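Long-range contact in XRE family transcriptional regulator (Enterobacter cloacae subsp. cloacae, PDB 6B8W), which probably binds DNA and regulates transcription, the part described here being its metal-binding cupin domain: residues Q1-E13 with H19-E31. Numbering follows the deposited sequence.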
loop_
_atom_site.group_PDB
_atom_site.type_symbol
_atom_site.label_atom_id
_atom_site.label_comp_id
_atom_site.label_asym_id
_atom_site.label_seq_id
_atom_site.Cartn_x
_atom_site.Cartn_y
_atom_site.Cartn_z
ATOM N N GLN A 1 15.569 2.676 -17.276
ATOM C CA GLN A 1 16.192 2.393 -15.939
ATOM C C GLN A 1 15.609 1.105 -15.311
ATOM O O GLN A 1 14.388 0.905 -15.267
ATOM C CB GLN A 1 16.049 3.608 -15.002
ATOM C CG GLN A 1 16.778 3.471 -13.666
ATOM C CD GLN A 1 16.738 4.747 -12.828
ATOM O OE1 GLN A 1 17.024 5.840 -13.319
ATOM N NE2 GLN A 1 16.415 4.602 -11.546
ATOM N N ALA A 2 16.504 0.241 -14.833
ATOM C CA ALA A 2 16.129 -1.061 -14.271
ATOM C C ALA A 2 15.140 -0.997 -13.094
ATOM O O ALA A 2 14.176 -1.765 -13.048
ATOM C CB ALA A 2 17.382 -1.832 -13.870
ATOM N N MET A 3 15.385 -0.087 -12.157
ATOM C CA MET A 3 14.542 0.052 -10.974
ATOM C C MET A 3 14.357 1.535 -10.640
ATOM O O MET A 3 15.345 2.270 -10.496
ATOM C CB MET A 3 15.186 -0.675 -9.791
ATOM C CG MET A 3 14.231 -0.946 -8.636
ATOM S SD MET A 3 15.082 -1.704 -7.237
ATOM C CE MET A 3 13.782 -2.485 -6.289
ATOM N N VAL A 4 13.101 1.971 -10.540
ATOM C CA VAL A 4 12.774 3.358 -10.182
ATOM C C VAL A 4 11.991 3.313 -8.882
ATOM O O VAL A 4 10.920 2.699 -8.813
ATOM C CB VAL A 4 11.945 4.067 -11.267
ATOM C CG1 VAL A 4 11.495 5.451 -10.793
ATOM C CG2 VAL A 4 12.749 4.183 -12.553
ATOM N N VAL A 5 12.533 3.974 -7.861
ATOM C CA VAL A 5 11.938 4.006 -6.533
ATOM C C VAL A 5 11.444 5.415 -6.231
ATOM O O VAL A 5 12.147 6.398 -6.459
ATOM C CB VAL A 5 12.959 3.594 -5.458
ATOM C CG1 VAL A 5 12.279 3.429 -4.103
ATOM C CG2 VAL A 5 13.655 2.308 -5.876
ATOM N N LYS A 6 10.246 5.480 -5.676
ATOM C CA LYS A 6 9.568 6.717 -5.322
ATOM C C LYS A 6 8.879 6.556 -3.947
ATOM O O LYS A 6 8.093 5.631 -3.759
ATOM C CB LYS A 6 8.533 7.007 -6.422
ATOM C CG LYS A 6 7.316 7.798 -6.002
ATOM C CD LYS A 6 6.278 7.868 -7.120
ATOM C CE LYS A 6 4.919 8.306 -6.577
ATOM N NZ LYS A 6 5.010 9.511 -5.705
ATOM N N PRO A 7 9.174 7.448 -2.982
ATOM C CA PRO A 7 8.445 7.331 -1.718
ATOM C C PRO A 7 6.986 7.787 -1.911
ATOM O O PRO A 7 6.759 8.819 -2.548
ATOM C CB PRO A 7 9.184 8.306 -0.806
ATOM C CG PRO A 7 9.709 9.351 -1.734
ATOM C CD PRO A 7 10.069 8.625 -3.000
ATOM N N LEU A 8 6.014 7.022 -1.416
ATOM C CA LEU A 8 4.605 7.433 -1.559
ATOM C C LEU A 8 4.251 8.514 -0.551
ATOM O O LEU A 8 3.385 9.338 -0.776
ATOM C CB LEU A 8 3.657 6.239 -1.426
ATOM C CG LEU A 8 3.515 5.391 -2.685
ATOM C CD1 LEU A 8 2.946 4.016 -2.375
ATOM C CD2 LEU A 8 2.654 6.104 -3.718
ATOM N N PHE A 9 4.909 8.456 0.589
ATOM C CA PHE A 9 4.724 9.397 1.654
ATOM C C PHE A 9 6.110 9.648 2.188
ATOM O O PHE A 9 6.979 8.790 2.037
ATOM C CB PHE A 9 3.849 8.787 2.740
ATOM C CG PHE A 9 2.470 8.458 2.278
ATOM C CD1 PHE A 9 1.497 9.451 2.211
ATOM C CD2 PHE A 9 2.129 7.160 1.900
ATOM C CE1 PHE A 9 0.216 9.159 1.766
ATOM C CE2 PHE A 9 0.843 6.860 1.460
ATOM C CZ PHE A 9 -0.108 7.860 1.395
ATOM N N PRO A 10 6.342 10.829 2.770
ATOM C CA PRO A 10 7.669 11.009 3.347
ATOM C C PRO A 10 7.795 10.119 4.593
ATOM O O PRO A 10 6.795 9.561 5.085
ATOM C CB PRO A 10 7.709 12.493 3.734
ATOM C CG PRO A 10 6.279 12.954 3.749
ATOM C CD PRO A 10 5.529 12.057 2.808
ATOM N N TRP A 11 9.034 9.929 5.019
ATOM C CA TRP A 11 9.348 9.206 6.231
ATOM C C TRP A 11 8.388 9.638 7.349
ATOM O O TRP A 11 8.172 10.820 7.545
ATOM C CB TRP A 11 10.805 9.497 6.592
ATOM C CG TRP A 11 11.102 9.388 8.019
ATOM C CD1 TRP A 11 11.318 10.417 8.898
ATOM C CD2 TRP A 11 11.184 8.193 8.767
ATOM N NE1 TRP A 11 11.550 9.919 10.147
ATOM C CE2 TRP A 11 11.472 8.551 10.094
ATOM C CE3 TRP A 11 11.047 6.851 8.446
ATOM C CZ2 TRP A 11 11.642 7.609 11.094
ATOM C CZ3 TRP A 11 11.205 5.916 9.445
ATOM C CH2 TRP A 11 11.496 6.296 10.751
ATOM N N ASP A 12 7.819 8.666 8.051
ATOM C CA ASP A 12 6.832 8.908 9.089
ATOM C C ASP A 12 7.472 8.631 10.450
ATOM O O ASP A 12 7.569 7.479 10.860
ATOM C CB ASP A 12 5.638 7.977 8.839
ATOM C CG ASP A 12 4.413 8.342 9.649
ATOM O OD1 ASP A 12 4.549 8.758 10.820
ATOM O OD2 ASP A 12 3.297 8.164 9.104
ATOM N N GLU A 13 7.854 9.695 11.152
ATOM C CA GLU A 13 8.549 9.588 12.442
ATOM C C GLU A 13 7.718 8.931 13.542
ATOM O O GLU A 13 8.237 8.138 14.333
ATOM C CB GLU A 13 9.015 10.977 12.895
ATOM C CG GLU A 13 9.843 10.973 14.166
ATOM C CD GLU A 13 10.426 12.339 14.490
ATOM O OE1 GLU A 13 11.110 12.458 15.529
ATOM O OE2 GLU A 13 10.205 13.289 13.708
ATOM N N HIS A 19 7.082 3.921 2.999
ATOM C CA HIS A 19 6.161 3.339 2.033
ATOM C C HIS A 19 6.709 3.762 0.659
ATOM O O HIS A 19 6.658 4.943 0.294
ATOM C CB HIS A 19 4.785 3.939 2.272
ATOM C CG HIS A 19 3.682 3.256 1.544
ATOM N ND1 HIS A 19 2.378 3.304 1.976
ATOM C CD2 HIS A 19 3.688 2.451 0.458
ATOM C CE1 HIS A 19 1.620 2.588 1.160
ATOM N NE2 HIS A 19 2.388 2.071 0.224
ATOM N N PHE A 20 7.249 2.800 -0.072
ATOM C CA PHE A 20 7.855 3.050 -1.345
ATOM C C PHE A 20 7.053 2.448 -2.467
ATOM O O PHE A 20 6.453 1.391 -2.315
ATOM C CB PHE A 20 9.255 2.408 -1.380
ATOM C CG PHE A 20 10.179 2.926 -0.330
ATOM C CD1 PHE A 20 10.733 4.201 -0.451
ATOM C CD2 PHE A 20 10.515 2.149 0.769
ATOM C CE1 PHE A 20 11.593 4.694 0.521
ATOM C CE2 PHE A 20 11.378 2.630 1.739
ATOM C CZ PHE A 20 11.919 3.908 1.616
ATOM N N SER A 21 7.091 3.120 -3.606
ATOM C CA SER A 21 6.480 2.651 -4.826
ATOM C C SER A 21 7.654 2.358 -5.764
ATOM O O SER A 21 8.448 3.265 -6.077
ATOM C CB SER A 21 5.573 3.723 -5.409
ATOM O OG SER A 21 5.096 3.298 -6.661
ATOM N N ILE A 22 7.721 1.122 -6.249
ATOM C CA ILE A 22 8.852 0.660 -7.050
ATOM C C ILE A 22 8.406 0.069 -8.375
ATOM O O ILE A 22 7.467 -0.715 -8.419
ATOM C CB ILE A 22 9.621 -0.414 -6.259
ATOM C CG1 ILE A 22 10.081 0.163 -4.904
ATOM C CG2 ILE A 22 10.794 -0.975 -7.070
ATOM C CD1 ILE A 22 10.755 -0.838 -3.990
ATOM N N ILE A 23 9.086 0.453 -9.450
ATOM C CA ILE A 23 8.815 -0.093 -10.776
ATOM C C ILE A 23 10.111 -0.813 -11.206
ATOM O O ILE A 23 11.178 -0.200 -11.263
ATOM C CB ILE A 23 8.405 0.958 -11.782
ATOM C CG1 ILE A 23 7.096 1.631 -11.307
ATOM C CG2 ILE A 23 8.202 0.306 -13.148
ATOM C CD1 ILE A 23 6.627 2.796 -12.156
ATOM N N LEU A 24 9.981 -2.099 -11.508
ATOM C CA LEU A 24 11.103 -2.962 -11.890
ATOM C C LEU A 24 10.913 -3.384 -13.346
ATOM O O LEU A 24 9.882 -3.971 -13.721
ATOM C CB LEU A 24 11.131 -4.161 -10.919
ATOM C CG LEU A 24 12.339 -5.058 -10.732
ATOM C CD1 LEU A 24 13.585 -4.268 -10.311
ATOM C CD2 LEU A 24 12.012 -6.138 -9.687
ATOM N N ALA A 25 11.899 -3.044 -14.178
ATOM C CA ALA A 25 11.853 -3.315 -15.609
ATOM C C ALA A 25 11.988 -4.800 -15.912
ATOM O O ALA A 25 12.524 -5.541 -15.099
ATOM C CB ALA A 25 12.956 -2.541 -16.327
ATOM N N PRO A 26 11.504 -5.233 -17.087
ATOM C CA PRO A 26 11.634 -6.637 -17.456
ATOM C C PRO A 26 13.078 -7.108 -17.357
ATOM O O PRO A 26 13.993 -6.398 -17.794
ATOM C CB PRO A 26 11.177 -6.657 -18.919
ATOM C CG PRO A 26 10.206 -5.538 -18.991
ATOM C CD PRO A 26 10.776 -4.473 -18.119
ATOM N N GLY A 27 13.269 -8.252 -16.717
ATOM C CA GLY A 27 14.591 -8.861 -16.575
ATOM C C GLY A 27 15.454 -8.322 -15.454
ATOM O O GLY A 27 16.530 -8.861 -15.205
ATOM N N ALA A 28 14.997 -7.268 -14.778
ATOM C CA ALA A 28 15.761 -6.672 -13.709
ATOM C C ALA A 28 15.724 -7.517 -12.424
ATOM O O ALA A 28 14.730 -8.159 -12.112
ATOM C CB ALA A 28 15.253 -5.270 -13.432
ATOM N N LEU A 29 16.843 -7.494 -11.719
ATOM C CA LEU A 29 17.046 -8.182 -10.459
ATOM C C LEU A 29 17.616 -7.178 -9.472
ATOM O O LEU A 29 18.637 -6.534 -9.759
ATOM C CB LEU A 29 18.046 -9.310 -10.628
ATOM C CG LEU A 29 18.538 -10.001 -9.351
ATOM C CD1 LEU A 29 17.436 -10.767 -8.646
ATOM C CD2 LEU A 29 19.714 -10.933 -9.683
ATOM N N SER A 30 16.992 -7.086 -8.298
ATOM C CA SER A 30 17.457 -6.203 -7.244
ATOM C C SER A 30 17.589 -6.990 -5.937
ATOM O O SER A 30 16.624 -7.603 -5.483
ATOM C CB SER A 30 16.454 -5.067 -7.061
ATOM O OG SER A 30 16.860 -4.174 -6.044
ATOM N N GLU A 31 18.783 -6.981 -5.354
ATOM C CA GLU A 31 19.025 -7.634 -4.075
ATOM C C GLU A 31 18.883 -6.577 -2.971
ATOM O O GLU A 31 19.340 -5.448 -3.118
ATOM C CB GLU A 31 20.388 -8.359 -4.073
ATOM C CG GLU A 31 20.319 -9.575 -5.005
ATOM C CD GLU A 31 21.651 -10.229 -5.333
ATOM O OE1 GLU A 31 22.678 -9.942 -4.665
ATOM O OE2 GLU A 31 21.642 -11.066 -6.279
HETATM O O HOH W 1 11.722 0.583 -14.113
HETATM O O HOH W 2 8.503 4.224 -8.820
HETATM O O HOH W 3 8.577 6.642 2.549
#
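Leu-8 CB lies over one face of the His-19 imidazole, toward the rim, and its CD1 methyl meets the CD2-NE2 side, 3.3 Å from NE2, while Phe-9 comes alongside, CD2 3.9 Å from His-19 ND1. That ND1 sits near the plane of the phenyl ring, at its edge; the two ring planes are inclined at 49°. His-19 CG stands anti to its own N (chi1 -169°), which brings the imidazole up against both side chains, which approach from the same side of its plane. His-88 meets the same imidazole, and Phe-9 reaches His-42 of the second subunit edge-to-face, so aromatic rings meet where this hairpin end, strand 85-92 and the partner subunit come together. His-19 ND1 is buried without a polar partner. At the Phe-20 ring, Lys-6 O lies at the edge, and Val-5 CG1 approaches CD1 obliquely at 4.0 Å.

On the same face as Phe-20, Val-5 and Ile-22 lie side by side, beta-branched residues well suited to an extended strand. Further along, the unbranched, extended Met-3 side chain, with CG anti to the backbone N (chi1 -163°), is slim enough to pass Leu-24 CD1; its CE reaches Ile-22 CG2, and its SD lies 3.3 Å from Ser-30 OG. On the other face, Ser-21 is small enough to admit Leu-8 CG against its CB, while its OG bonds to His-86.

Six backbone hydrogen bonds join the strands, from Ala-25 N to Ala-2 O (2.8 Å) through to Leu-8 N to His-19 O; one water bridges Val-4 O and Ser-21 O. Gly-27 suits the type II turn from Ala-25 to Ala-28 with its positive phi. Leu-24 packs on Tyr-77, a residue of the manganese site, which holds no metal in this chain. This antiparallel pairing adds 3-7 as an outermost strand beside 17-24, whose other edge pairs with 85-92, in the jelly-roll beta-barrel of the cupin fold.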